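Local atomic coordinates of apical membrane antigen AMA1 (Toxoplasma gondii ME49, PDB entry 4YIV), a protein that is an essential microneme protein in host-cell invasion, acting in the ring-like moving junction between the parasite's apical tip and the host-cell membrane. Residues A[145-148]-A[149-153]; A[136-139]-A[140-144]; A[259-262]-A[263-267]; A[33-37]-A[38-42]; A[88-92]-A[93-97]. All coordinates share one frame; numbering follows the deposited sequence.

Interaction 1: A[145-148]-A[149-153]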
loop_
_atom_site.group_PDB
_atom_site.type_symbol
_atom_site.label_atom_id
_atom_site.label_comp_id
_atom_site.label_asym_id
_atom_site.label_seq_id
_atom_site.Cartn_x
_atom_site.Cartn_y
_atom_site.Cartn_z
ATOM N N ALA A 145 5.994 21.671 0.752
ATOM C CA ALA A 145 7.234 22.121 1.340
ATOM C C ALA A 145 7.456 23.620 1.059
ATOM O O ALA A 145 7.211 24.108 -0.050
ATOM C CB ALA A 145 8.381 21.316 0.800
ATOM N N MET A 146 7.928 24.320 2.078
ATOM C CA MET A 146 8.348 25.705 1.967
ATOM C C MET A 146 9.868 25.708 1.835
ATOM O O MET A 146 10.550 24.948 2.525
ATOM C CB MET A 146 7.904 26.496 3.203
ATOM C CG MET A 146 6.395 26.393 3.500
ATOM S SD MET A 146 5.407 27.095 2.172
ATOM C CE MET A 146 5.838 28.820 2.409
ATOM N N ASP A 147 10.414 26.557 0.983
ATOM C CA ASP A 147 11.851 26.528 0.782
ATOM C C ASP A 147 12.552 27.457 1.783
ATOM O O ASP A 147 11.902 27.991 2.700
ATOM C CB ASP A 147 12.174 26.872 -0.674
ATOM C CG ASP A 147 11.880 28.324 -1.039
ATOM O OD1 ASP A 147 11.732 29.174 -0.136
ATOM O OD2 ASP A 147 11.820 28.613 -2.264
ATOM N N LYS A 148 13.870 27.623 1.623
ATOM C CA LYS A 148 14.683 28.421 2.559
ATOM C C LYS A 148 14.219 29.884 2.670
ATOM O O LYS A 148 14.465 30.539 3.682
ATOM C CB LYS A 148 16.156 28.392 2.137
ATOM C CG LYS A 148 16.839 27.058 2.297
ATOM C CD LYS A 148 18.292 27.134 1.811
ATOM C CE LYS A 148 18.970 25.773 1.856
ATOM N NZ LYS A 148 20.466 25.896 1.879
ATOM N N ASN A 149 13.586 30.395 1.620
ATOM C CA ASN A 149 13.022 31.748 1.620
ATOM C C ASN A 149 11.551 31.783 2.064
ATOM O O ASN A 149 10.833 32.741 1.757
ATOM C CB ASN A 149 13.129 32.369 0.221
ATOM C CG ASN A 149 14.574 32.599 -0.213
ATOM O OD1 ASN A 149 15.458 32.836 0.615
ATOM N ND2 ASN A 149 14.813 32.539 -1.518
ATOM N N ASN A 150 11.117 30.737 2.769
ATOM C CA ASN A 150 9.711 30.551 3.143
ATOM C C ASN A 150 8.749 30.786 1.983
ATOM O O ASN A 150 7.689 31.407 2.141
ATOM C CB ASN A 150 9.344 31.471 4.311
ATOM C CG ASN A 150 8.119 30.984 5.065
ATOM O OD1 ASN A 150 7.960 29.787 5.316
ATOM N ND2 ASN A 150 7.236 31.911 5.414
ATOM N N LYS A 151 9.126 30.282 0.812
ATOM C CA LYS A 151 8.280 30.367 -0.377
ATOM C C LYS A 151 7.744 28.959 -0.686
ATOM O O LYS A 151 8.411 27.953 -0.396
ATOM C CB LYS A 151 9.060 30.930 -1.562
ATOM C CG LYS A 151 8.253 30.997 -2.847
ATOM C CD LYS A 151 9.098 31.482 -4.021
ATOM C CE LYS A 151 8.324 31.445 -5.330
ATOM N NZ LYS A 151 9.218 31.765 -6.473
ATOM N N ALA A 152 6.564 28.895 -1.284
ATOM C CA ALA A 152 5.883 27.633 -1.506
ATOM C C ALA A 152 6.535 26.903 -2.660
ATOM O O ALA A 152 6.991 27.535 -3.623
ATOM C CB ALA A 152 4.420 27.857 -1.797
ATOM N N THR A 153 6.569 25.577 -2.577
ATOM C CA THR A 153 7.059 24.757 -3.681
ATOM C C THR A 153 5.955 23.837 -4.164
ATOM O O THR A 153 4.820 23.884 -3.655
ATOM C CB THR A 153 8.314 23.921 -3.250
ATOM O OG1 THR A 153 7.916 22.858 -2.370
ATOM C CG2 THR A 153 9.348 24.805 -2.527
#
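Asp-147 reaches across a sharp reversal of the chain to gather the backbone of Asn-149 and Lys-151. Its CB lies against the methyl of Thr-153, 4.0 Å from that residue's CG2. From there the first torsion (chi1 69°) sets CG between its own backbone N and carbonyl carbon, which turns the carboxylate inward over the bend and leaves CG 3.5 Å from Lys-151 O. OD1 takes the N-H of Lys-151 at 3.0 Å, a fairly straight bond that arrives from above the carboxylate plane, and it also draws a weak bond from Asn-149 N. OD2 rests beside Lys-151 CB. Aspartate suits the position because its short chain places one oxygen within reach of two backbone amides. The backbone makes a type I turn from Asp-147 to Asn-150, closed by Asn-150 N on Asp-147 O at 2.9 Å. Asn-150 adopts positive phi, as asparagine tolerates well, and Asp-147 N then bonds to Lys-151 O at 2.8 Å, a type I turn with G1 bulge; the whole is hairpin-like, with a single beta bridge between Met-146 and Ala-152. Lys-148 N is held by Asp-48 OD1, next to strand 43-47. On the side where Asn-150 projects, the flexible Met-146 chain bends at both chi2 and chi3. Its SD lies 3.7 Å from Ala-152 CA and 4.2 Å from its CB, an apolar contact, and its CE approaches Asn-150 O. Nearer the open end, Ala-145 O accepts from both Thr-153 N and Thr-153 OG1, the hydroxyl at 2.7 Å and from above the carbonyl plane.

Interaction 2: A[136-139]-A[140-144]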
loop_
_atom_site.group_PDB
_atom_site.type_symbol
_atom_site.label_atom_id
_atom_site.label_comp_id
_atom_site.label_asym_id
_atom_site.label_seq_id
_atom_site.Cartn_x
_atom_site.Cartn_y
_atom_site.Cartn_z
ATOM N N CYS A 136 -7.287 12.819 5.423
ATOM C CA CYS A 136 -5.857 12.894 5.760
ATOM C C CYS A 136 -5.036 13.083 4.472
ATOM O O CYS A 136 -4.169 13.967 4.383
ATOM C CB CYS A 136 -5.432 11.653 6.529
ATOM S SG CYS A 136 -3.653 11.570 6.957
ATOM N N ALA A 137 -5.314 12.255 3.488
ATOM C CA ALA A 137 -4.644 12.364 2.193
ATOM C C ALA A 137 -4.825 13.752 1.553
ATOM O O ALA A 137 -3.891 14.312 0.961
ATOM C CB ALA A 137 -5.156 11.290 1.277
ATOM N N GLU A 138 -6.024 14.319 1.666
ATOM C CA GLU A 138 -6.285 15.643 1.113
ATOM C C GLU A 138 -5.492 16.707 1.849
ATOM O O GLU A 138 -4.961 17.635 1.241
ATOM C CB GLU A 138 -7.794 15.926 1.162
ATOM C CG GLU A 138 -8.217 17.243 0.525
ATOM C CD GLU A 138 -9.739 17.427 0.528
ATOM O OE1 GLU A 138 -10.186 18.478 0.039
ATOM O OE2 GLU A 138 -10.472 16.530 1.032
ATOM N N PHE A 139 -5.400 16.556 3.167
ATOM C CA PHE A 139 -4.584 17.427 3.987
ATOM C C PHE A 139 -3.123 17.403 3.536
ATOM O O PHE A 139 -2.468 18.446 3.437
ATOM C CB PHE A 139 -4.680 17.012 5.446
ATOM C CG PHE A 139 -3.849 17.849 6.358
ATOM C CD1 PHE A 139 -4.080 19.207 6.468
ATOM C CD2 PHE A 139 -2.835 17.267 7.119
ATOM C CE1 PHE A 139 -3.296 19.994 7.314
ATOM C CE2 PHE A 139 -2.038 18.041 7.967
ATOM C CZ PHE A 139 -2.267 19.390 8.074
ATOM N N ALA A 140 -2.624 16.211 3.246
ATOM C CA ALA A 140 -1.253 16.077 2.726
ATOM C C ALA A 140 -1.148 16.717 1.324
ATOM O O ALA A 140 -0.170 17.421 1.012
ATOM C CB ALA A 140 -0.855 14.609 2.683
ATOM N N PHE A 141 -2.157 16.512 0.495
ATOM C CA PHE A 141 -2.108 17.086 -0.857
ATOM C C PHE A 141 -2.093 18.622 -0.810
ATOM O O PHE A 141 -1.452 19.271 -1.651
ATOM C CB PHE A 141 -3.272 16.612 -1.718
ATOM C CG PHE A 141 -3.185 17.102 -3.129
ATOM C CD1 PHE A 141 -2.238 16.576 -4.010
ATOM C CD2 PHE A 141 -4.011 18.138 -3.572
ATOM C CE1 PHE A 141 -2.140 17.055 -5.320
ATOM C CE2 PHE A 141 -3.913 18.626 -4.878
ATOM C CZ PHE A 141 -2.980 18.088 -5.753
ATOM N N LYS A 142 -2.747 19.200 0.201
ATOM C CA LYS A 142 -2.798 20.648 0.341
ATOM C C LYS A 142 -1.665 21.234 1.180
ATOM O O LYS A 142 -1.654 22.424 1.449
ATOM C CB LYS A 142 -4.170 21.036 0.921
ATOM C CG LYS A 142 -5.268 20.733 -0.077
ATOM C CD LYS A 142 -6.678 21.040 0.440
ATOM C CE LYS A 142 -7.683 20.721 -0.659
ATOM N NZ LYS A 142 -9.082 21.042 -0.295
ATOM N N THR A 143 -0.699 20.399 1.548
ATOM C CA THR A 143 0.475 20.798 2.329
ATOM C C THR A 143 1.726 20.678 1.423
ATOM O O THR A 143 2.044 19.595 0.934
ATOM C CB THR A 143 0.648 19.906 3.616
ATOM O OG1 THR A 143 -0.503 20.022 4.480
ATOM C CG2 THR A 143 1.868 20.300 4.412
ATOM N N VAL A 144 2.414 21.779 1.166
ATOM C CA VAL A 144 3.613 21.728 0.324
ATOM C C VAL A 144 4.816 22.146 1.150
ATOM O O VAL A 144 4.675 22.878 2.129
ATOM C CB VAL A 144 3.525 22.652 -0.916
ATOM C CG1 VAL A 144 2.515 22.119 -1.931
ATOM C CG2 VAL A 144 3.232 24.118 -0.489
#
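The carbonyl oxygen of Phe-139 is gripped by Thr-143 OG1, which donates to it at 2.7 Å, while Lys-142 N adds a weak second bond. Near the end of a helix, carbonyls lose their usual amide partners one turn on, and a threonine hydroxyl is well suited to stand in for one. With OG1 beside its own backbone N (chi1 -60°), Thr-143 can meet this oxygen and at the same time lie above the centre of the Phe-139 ring, 3.9 Å from its plane. The second part of the contact is ionic. Glu-138 and Lys-142, one turn apart, run side by side in the same direction, both chains extended, and Lys-142 NZ closes a salt bridge to Glu-138 OE1 at 2.8 Å. The ammonium comes from the anti side, close to the carboxylate plane. Both glutamate oxygens have further work: OE1 also accepts from Lys-128 N and OE2 from Ala-129 N, tying the loop before the helix to its last turn. The long lysine lays its CG against Glu-138 O, which itself receives Lys-142 N. Regular helical bonds lead up to this end, among them Phe-141 N to Ala-137 O at 2.8 Å. Small Ala-137 and Ala-140 let the helix settle closely on Phe-159, and Cys-136 forms a disulfide with Cys-168 of strand 167-170. A helix packed on, and disulfide-bonded to, a five-stranded antiparallel sheet is consistent with the PAN-type fold of this family.

Interaction 3: A[259-262]-A[263-267]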
loop_
_atom_site.group_PDB
_atom_site.type_symbol
_atom_site.label_atom_id
_atom_site.label_comp_id
_atom_site.label_asym_id
_atom_site.label_seq_id
_atom_site.Cartn_x
_atom_site.Cartn_y
_atom_site.Cartn_z
ATOM N N ARG A 259 6.172 -22.016 0.764
ATOM C CA ARG A 259 5.478 -22.459 1.969
ATOM C C ARG A 259 5.332 -21.313 2.973
ATOM O O ARG A 259 6.250 -20.523 3.165
ATOM C CB ARG A 259 6.222 -23.628 2.617
ATOM C CG ARG A 259 6.229 -24.892 1.762
ATOM C CD ARG A 259 6.264 -26.160 2.604
ATOM N NE ARG A 259 6.220 -27.331 1.735
ATOM C CZ ARG A 259 7.282 -27.864 1.139
ATOM N NH1 ARG A 259 7.140 -28.926 0.348
ATOM N NH2 ARG A 259 8.486 -27.338 1.335
ATOM N N VAL A 260 4.171 -21.210 3.611
ATOM C CA VAL A 260 4.007 -20.272 4.712
ATOM C C VAL A 260 3.312 -20.968 5.867
ATOM O O VAL A 260 2.582 -21.932 5.662
ATOM C CB VAL A 260 3.198 -19.022 4.280
ATOM C CG1 VAL A 260 3.958 -18.274 3.219
ATOM C CG2 VAL A 260 1.808 -19.427 3.751
ATOM N N GLU A 261 3.543 -20.476 7.077
ATOM C CA GLU A 261 2.886 -21.019 8.250
ATOM C C GLU A 261 1.491 -20.409 8.475
ATOM O O GLU A 261 0.679 -20.984 9.179
ATOM C CB GLU A 261 3.734 -20.771 9.488
ATOM C CG GLU A 261 5.171 -21.244 9.407
ATOM C CD GLU A 261 6.008 -20.623 10.510
ATOM O OE1 GLU A 261 6.060 -21.206 11.614
ATOM O OE2 GLU A 261 6.589 -19.538 10.280
ATOM N N SER A 262 1.238 -19.232 7.906
ATOM C CA SER A 262 -0.039 -18.521 8.112
ATOM C C SER A 262 -0.401 -17.696 6.894
ATOM O O SER A 262 0.456 -17.376 6.055
ATOM C CB SER A 262 0.024 -17.591 9.320
ATOM O OG SER A 262 0.834 -16.459 9.031
ATOM N N LYS A 263 -1.672 -17.349 6.766
ATOM C CA LYS A 263 -2.043 -16.494 5.652
ATOM C C LYS A 263 -1.432 -15.083 5.829
ATOM O O LYS A 263 -1.156 -14.378 4.853
ATOM C CB LYS A 263 -3.567 -16.457 5.488
ATOM C CG LYS A 263 -4.335 -16.041 6.686
ATOM C CD LYS A 263 -5.841 -16.324 6.477
ATOM C CE LYS A 263 -6.701 -15.513 7.464
ATOM N NZ LYS A 263 -8.177 -15.557 7.186
ATOM N N ALA A 264 -1.164 -14.670 7.054
ATOM C CA ALA A 264 -0.624 -13.326 7.247
ATOM C C ALA A 264 0.809 -13.242 6.704
ATOM O O ALA A 264 1.217 -12.182 6.228
ATOM C CB ALA A 264 -0.669 -12.920 8.711
ATOM N N GLN A 265 1.551 -14.353 6.743
ATOM C CA GLN A 265 2.900 -14.387 6.159
ATOM C C GLN A 265 2.843 -14.176 4.669
ATOM O O GLN A 265 3.703 -13.520 4.109
ATOM C CB GLN A 265 3.620 -15.710 6.463
ATOM C CG GLN A 265 4.021 -15.840 7.920
ATOM C CD GLN A 265 4.781 -17.130 8.214
ATOM O OE1 GLN A 265 4.817 -18.053 7.389
ATOM N NE2 GLN A 265 5.399 -17.190 9.395
ATOM N N CYS A 266 1.815 -14.691 4.044
ATOM C CA CYS A 266 1.635 -14.506 2.628
ATOM C C CYS A 266 1.360 -13.039 2.321
ATOM O O CYS A 266 1.936 -12.488 1.435
ATOM C CB CYS A 266 0.503 -15.371 2.104
ATOM S SG CYS A 266 0.303 -15.394 0.330
ATOM N N TRP A 267 0.482 -12.428 3.099
ATOM C CA TRP A 267 0.121 -11.036 2.927
ATOM C C TRP A 267 1.375 -10.182 3.043
ATOM O O TRP A 267 1.604 -9.288 2.222
ATOM C CB TRP A 267 -0.946 -10.640 3.956
ATOM C CG TRP A 267 -1.149 -9.153 4.064
ATOM C CD1 TRP A 267 -1.789 -8.337 3.157
ATOM C CD2 TRP A 267 -0.754 -8.299 5.148
ATOM N NE1 TRP A 267 -1.784 -7.047 3.604
ATOM C CE2 TRP A 267 -1.170 -6.988 4.819
ATOM C CE3 TRP A 267 -0.100 -8.508 6.355
ATOM C CZ2 TRP A 267 -0.942 -5.900 5.653
ATOM C CZ3 TRP A 267 0.119 -7.422 7.185
ATOM C CH2 TRP A 267 -0.290 -6.136 6.822
#
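The amide of Gln-265 and the carboxylate of Glu-261 meet with their planes 54° apart, neither stacked nor coplanar. Gln-265 NE2 donates to Glu-261 OE2 at 2.8 Å; the acceptor lies in the amide plane, but the N-H reaches the carboxylate from above that group's own plane. At the other end of the same amide, OE1 takes the backbone N-H of Glu-261 at 2.8 Å, again with the donor lifted out of the carbonyl plane. Two bonds to one residue thus fix the rotation of the amide, a task for which glutamine, with a donor and an acceptor on one flat group, is well equipped. Its extended chain passes Val-260 in the opposite direction, OE1 lying 3.6 Å from Val-260 CB. Next along the chain, Ser-262 is the N-cap of the helix. Chi1 of 72° swings OG back between its backbone N and carbonyl carbon, where it accepts Gln-265 N at 3.2 Å. The arrangement resembles a capping box, except that the glutamine's return bond goes to Glu-261 N, one residue before the cap; Ser-262 N is buried without a partner. The long Glu-261 can stay at the exposed surface and still reach the glutamine. Val-260 pairs through its backbone with Gly-311 just after strand 256-259, an outermost strand of the second five-stranded sheet. Cys-266 then anchors helix 263-272 by a disulfide to Cys-313 on strand 311-316, while Val-260, Lys-263 and Cys-266 all rest on Tyr-303 of strand 300-305.

Interaction 4: A[33-37]-A[38-42]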
loop_
_atom_site.group_PDB
_atom_site.type_symbol
_atom_site.label_atom_id
_atom_site.label_comp_id
_atom_site.label_asym_id
_atom_site.label_seq_id
_atom_site.Cartn_x
_atom_site.Cartn_y
_atom_site.Cartn_z
ATOM N N HIS A 33 -2.538 3.025 -9.128
ATOM C CA HIS A 33 -1.506 3.453 -8.165
ATOM C C HIS A 33 -0.327 4.152 -8.870
ATOM O O HIS A 33 0.086 5.239 -8.466
ATOM C CB HIS A 33 -0.982 2.265 -7.319
ATOM C CG HIS A 33 0.079 2.660 -6.325
ATOM N ND1 HIS A 33 -0.182 3.484 -5.250
ATOM C CD2 HIS A 33 1.400 2.347 -6.244
ATOM C CE1 HIS A 33 0.931 3.665 -4.555
ATOM N NE2 HIS A 33 1.905 2.986 -5.137
ATOM N N GLN A 34 0.221 3.484 -9.891
ATOM C CA GLN A 34 1.131 4.089 -10.875
ATOM C C GLN A 34 2.532 4.460 -10.355
ATOM O O GLN A 34 3.245 5.246 -10.980
ATOM C CB GLN A 34 0.485 5.342 -11.494
ATOM C CG GLN A 34 -0.684 5.025 -12.360
ATOM C CD GLN A 34 -1.285 6.274 -12.951
ATOM O OE1 GLN A 34 -2.198 6.858 -12.388
ATOM N NE2 GLN A 34 -0.747 6.704 -14.084
ATOM N N SER A 35 2.951 3.865 -9.252
ATOM C CA SER A 35 4.256 4.194 -8.687
ATOM C C SER A 35 4.757 3.033 -7.852
ATOM O O SER A 35 4.083 2.027 -7.731
ATOM C CB SER A 35 4.158 5.463 -7.841
ATOM O OG SER A 35 5.437 6.040 -7.648
ATOM N N GLY A 36 5.952 3.164 -7.276
ATOM C CA GLY A 36 6.445 2.160 -6.370
ATOM C C GLY A 36 5.529 1.991 -5.163
ATOM O O GLY A 36 4.776 2.905 -4.794
ATOM N N ILE A 37 5.576 0.803 -4.579
ATOM C CA ILE A 37 4.748 0.465 -3.417
ATOM C C ILE A 37 5.652 0.257 -2.216
ATOM O O ILE A 37 5.438 0.833 -1.151
ATOM C CB ILE A 37 3.934 -0.780 -3.704
ATOM C CG1 ILE A 37 2.949 -0.487 -4.850
ATOM C CG2 ILE A 37 3.167 -1.223 -2.431
ATOM C CD1 ILE A 37 2.253 -1.678 -5.369
ATOM N N TYR A 38 6.668 -0.601 -2.391
ATOM C CA TYR A 38 7.585 -0.863 -1.305
ATOM C C TYR A 38 8.352 0.410 -0.992
ATOM O O TYR A 38 8.311 0.930 0.127
ATOM C CB TYR A 38 8.508 -2.030 -1.680
ATOM C CG TYR A 38 9.511 -2.391 -0.616
ATOM C CD1 TYR A 38 9.143 -3.124 0.496
ATOM C CD2 TYR A 38 10.834 -2.016 -0.751
ATOM C CE1 TYR A 38 10.087 -3.461 1.469
ATOM C CE2 TYR A 38 11.776 -2.349 0.186
ATOM C CZ TYR A 38 11.403 -3.076 1.296
ATOM O OH TYR A 38 12.363 -3.408 2.218
ATOM N N VAL A 39 9.035 0.936 -2.004
ATOM C CA VAL A 39 9.513 2.305 -1.976
ATOM C C VAL A 39 8.862 3.092 -3.113
ATOM O O VAL A 39 8.975 2.696 -4.270
ATOM C CB VAL A 39 11.041 2.376 -2.134
ATOM C CG1 VAL A 39 11.491 3.832 -2.264
ATOM C CG2 VAL A 39 11.686 1.659 -0.936
ATOM N N ASP A 40 8.186 4.184 -2.756
ATOM C CA ASP A 40 7.439 5.019 -3.692
ATOM C C ASP A 40 8.205 6.311 -3.867
ATOM O O ASP A 40 8.243 7.131 -2.953
ATOM C CB ASP A 40 6.019 5.317 -3.182
ATOM C CG ASP A 40 5.236 6.289 -4.086
ATOM O OD1 ASP A 40 5.782 6.798 -5.113
ATOM O OD2 ASP A 40 4.062 6.583 -3.720
ATOM N N LEU A 41 8.814 6.470 -5.038
ATOM C CA LEU A 41 9.538 7.713 -5.410
ATOM C C LEU A 41 9.295 8.023 -6.888
ATOM O O LEU A 41 10.233 8.105 -7.685
ATOM C CB LEU A 41 11.031 7.561 -5.111
ATOM C CG LEU A 41 11.341 7.428 -3.617
ATOM C CD1 LEU A 41 12.827 7.070 -3.460
ATOM C CD2 LEU A 41 11.036 8.697 -2.860
ATOM N N GLY A 42 8.022 8.119 -7.263
ATOM C CA GLY A 42 7.640 8.146 -8.669
ATOM C C GLY A 42 7.810 9.499 -9.345
ATOM O O GLY A 42 7.780 9.577 -10.570
#
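Here a buried, irregular loop folds back on itself: Ser-35 bonds to Asp-40 in the link between helix 18-25 and strand 43-47, near the middle of the molecule. Ser-35 OG donates to Asp-40 OD1 at 2.7 Å, approaching from above the carboxylate plane. Ser-35 OG and Asp-40 CG both lie opposite their backbone N (chi1 -161° and 175°), and serine is short enough to fit between the two limbs of the loop. The carboxylate is richly satisfied, since Ala-56 N bonds to OD1 and Gly-57 N to OD2. Ser-35 OG is also hydrogen-bonded to Asp-279 OD2, which bonds to Gly-36 N and Leu-41 N as well. The loop is thus bonded to residues 56-59 and to Asp-279, while His-33 and Ile-37 pack on Ile-61 of strand 61-62, an edge of the first five-stranded sheet, whose fold is probably PAN-like. Glycine suits position 36 because, lacking CB, it lets Val-39 O come to 3.3 Å from Gly-36 CA in a CA-H...O contact. Gly-42 likewise brings its CA to 3.2 Å from Ser-35 OG. His-33, whose ND1 is held by Cys-59 N, donates from NE2 to Gly-36 O at 2.9 Å, with that oxygen in the plane of the ring.

Interaction 5: A[88-92]-A[93-97]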
loop_
_atom_site.group_PDB
_atom_site.type_symbol
_atom_site.label_atom_id
_atom_site.label_comp_id
_atom_site.label_asym_id
_atom_site.label_seq_id
_atom_site.Cartn_x
_atom_site.Cartn_y
_atom_site.Cartn_z
ATOM N N LYS A 88 19.443 20.954 18.607
ATOM C CA LYS A 88 19.850 20.740 19.987
ATOM C C LYS A 88 19.686 19.283 20.409
ATOM O O LYS A 88 20.515 18.746 21.135
ATOM C CB LYS A 88 19.054 21.651 20.931
ATOM C CG LYS A 88 19.332 21.374 22.404
ATOM C CD LYS A 88 19.005 22.577 23.287
ATOM C CE LYS A 88 19.204 22.234 24.770
ATOM N NZ LYS A 88 18.765 23.333 25.680
ATOM N N GLU A 89 18.626 18.627 19.956
ATOM C CA GLU A 89 18.451 17.213 20.280
ATOM C C GLU A 89 19.546 16.354 19.654
ATOM O O GLU A 89 20.001 15.369 20.247
ATOM C CB GLU A 89 17.073 16.735 19.824
ATOM C CG GLU A 89 15.996 17.278 20.712
ATOM C CD GLU A 89 14.591 17.120 20.145
ATOM O OE1 GLU A 89 13.631 17.114 20.943
ATOM O OE2 GLU A 89 14.447 17.033 18.908
ATOM N N TYR A 90 19.962 16.732 18.452
ATOM C CA TYR A 90 21.005 15.998 17.730
ATOM C C TYR A 90 22.353 16.205 18.427
ATOM O O TYR A 90 23.148 15.275 18.584
ATOM C CB TYR A 90 21.072 16.485 16.313
ATOM C CG TYR A 90 22.063 15.815 15.420
ATOM C CD1 TYR A 90 22.493 14.509 15.631
ATOM C CD2 TYR A 90 22.561 16.505 14.325
ATOM C CE1 TYR A 90 23.411 13.922 14.757
ATOM C CE2 TYR A 90 23.454 15.935 13.457
ATOM C CZ TYR A 90 23.878 14.646 13.667
ATOM O OH TYR A 90 24.799 14.113 12.777
ATOM N N LYS A 91 22.619 17.437 18.832
ATOM C CA LYS A 91 23.846 17.684 19.581
ATOM C C LYS A 91 23.835 16.860 20.866
ATOM O O LYS A 91 24.841 16.257 21.199
ATOM C CB LYS A 91 24.033 19.164 19.880
ATOM C CG LYS A 91 25.109 19.790 18.998
ATOM C CD LYS A 91 24.782 21.231 18.635
ATOM C CE LYS A 91 25.623 21.726 17.464
ATOM N NZ LYS A 91 25.237 23.118 17.070
ATOM N N GLN A 92 22.696 16.782 21.551
ATOM C CA GLN A 92 22.602 15.968 22.770
ATOM C C GLN A 92 22.766 14.466 22.542
ATOM O O GLN A 92 23.258 13.772 23.416
ATOM C CB GLN A 92 21.266 16.204 23.474
ATOM C CG GLN A 92 21.175 17.546 24.164
ATOM C CD GLN A 92 19.792 17.808 24.742
ATOM O OE1 GLN A 92 18.920 16.927 24.737
ATOM N NE2 GLN A 92 19.582 19.029 25.236
ATOM N N SER A 93 22.335 13.943 21.397
ATOM C CA SER A 93 22.406 12.505 21.182
ATOM C C SER A 93 23.739 12.073 20.578
ATOM O O SER A 93 24.176 10.941 20.776
ATOM C CB SER A 93 21.257 12.049 20.267
ATOM O OG SER A 93 21.414 12.578 18.956
ATOM N N GLY A 94 24.361 12.952 19.803
ATOM C CA GLY A 94 25.439 12.537 18.907
ATOM C C GLY A 94 24.869 11.683 17.771
ATOM O O GLY A 94 23.644 11.628 17.609
ATOM N N ASN A 95 25.727 11.033 16.978
ATOM C CA ASN A 95 25.265 10.235 15.833
ATOM C C ASN A 95 24.679 8.890 16.274
ATOM O O ASN A 95 25.153 8.308 17.230
ATOM C CB ASN A 95 26.411 9.972 14.853
ATOM C CG ASN A 95 26.756 11.168 14.030
ATOM O OD1 ASN A 95 25.907 11.991 13.712
ATOM N ND2 ASN A 95 28.023 11.277 13.676
ATOM N N PRO A 96 23.663 8.365 15.557
ATOM C CA PRO A 96 22.952 8.949 14.418
ATOM C C PRO A 96 21.878 9.943 14.878
ATOM O O PRO A 96 21.631 10.109 16.082
ATOM C CB PRO A 96 22.322 7.720 13.753
ATOM C CG PRO A 96 21.940 6.856 14.894
ATOM C CD PRO A 96 23.093 7.048 15.908
ATOM N N LEU A 97 21.270 10.616 13.914
ATOM C CA LEU A 97 20.130 11.476 14.184
ATOM C C LEU A 97 19.137 10.735 15.051
ATOM O O LEU A 97 18.830 9.565 14.795
ATOM C CB LEU A 97 19.468 11.912 12.875
ATOM C CG LEU A 97 20.307 12.841 12.005
ATOM C CD1 LEU A 97 19.822 12.763 10.573
ATOM C CD2 LEU A 97 20.240 14.272 12.527
#
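Tyr-90 and Leu-97 pack together where helix 87-93 ends, the chain leaving the helix at Gly-94 with positive phi. Leu-97 CD2 sits over the middle of the Tyr-90 ring, 3.5 Å from its centroid and only 4° off the ring normal, a CH-pi contact. The broad aromatic face gives the branched leucine a flat seat, and Thr-194 touches both residues. Tyr-90 extends anti to its backbone N (chi1 -178°), which brings the end of the ring to the 95-97 loop. Ser-93 OG lies at the ring's edge and donates to Gly-94 O at 2.8 Å, in the carbonyl plane on a lone pair. Helical bonds end here: Ser-93 N on Glu-89 O at 3.0 Å and Gly-94 N on Tyr-90 O at 2.9 Å. Glycine suits position 94 because it accepts the positive phi needed to leave the helix. A cis peptide before Pro-96 then bends the loop back, and Pro-96 O is held by Tyr-76 OH. The solvent side is much looser. Lys-91 and Gln-92 are exposed, Lys-91 NZ having a long, weak ion pair with Glu-87, while Glu-89 OE2 bonds to a glycerol, probably from crystallisation, and to Thr-86 N. Such long polar chains belong on the outer helix face. On the packed side, the short amide of Asn-95 offers the phenol a carbonyl acceptor and leaves ND2 for a weak bond to Pro-191 O: Tyr-90 OH donates to Asn-95 OD1 at 2.6 Å, almost in line with the amide C=O bond.

From the N terminus the contacts come in the order 4, 5, 2, 1 and 3; they run in series, and none nests or crosses. Interactions 4 and 1 close short loops, 5 and 2 sit at the C-terminal ends of helices, and 3 at an N-terminal end. Interaction 4, nearest the chain's centre, leads into strand 43-47, and interaction 5 lies at the periphery. Interaction 2 belongs to the helix on the first five-stranded sheet; interaction 1 follows directly and touches it, Thr-153 O lying 3.3 Å from Val-144 CB. Interaction 3 belongs to the helix on the second sheet, across the chain's centre from interactions 1 and 2, its nearest atoms about 9 Å from interaction 4.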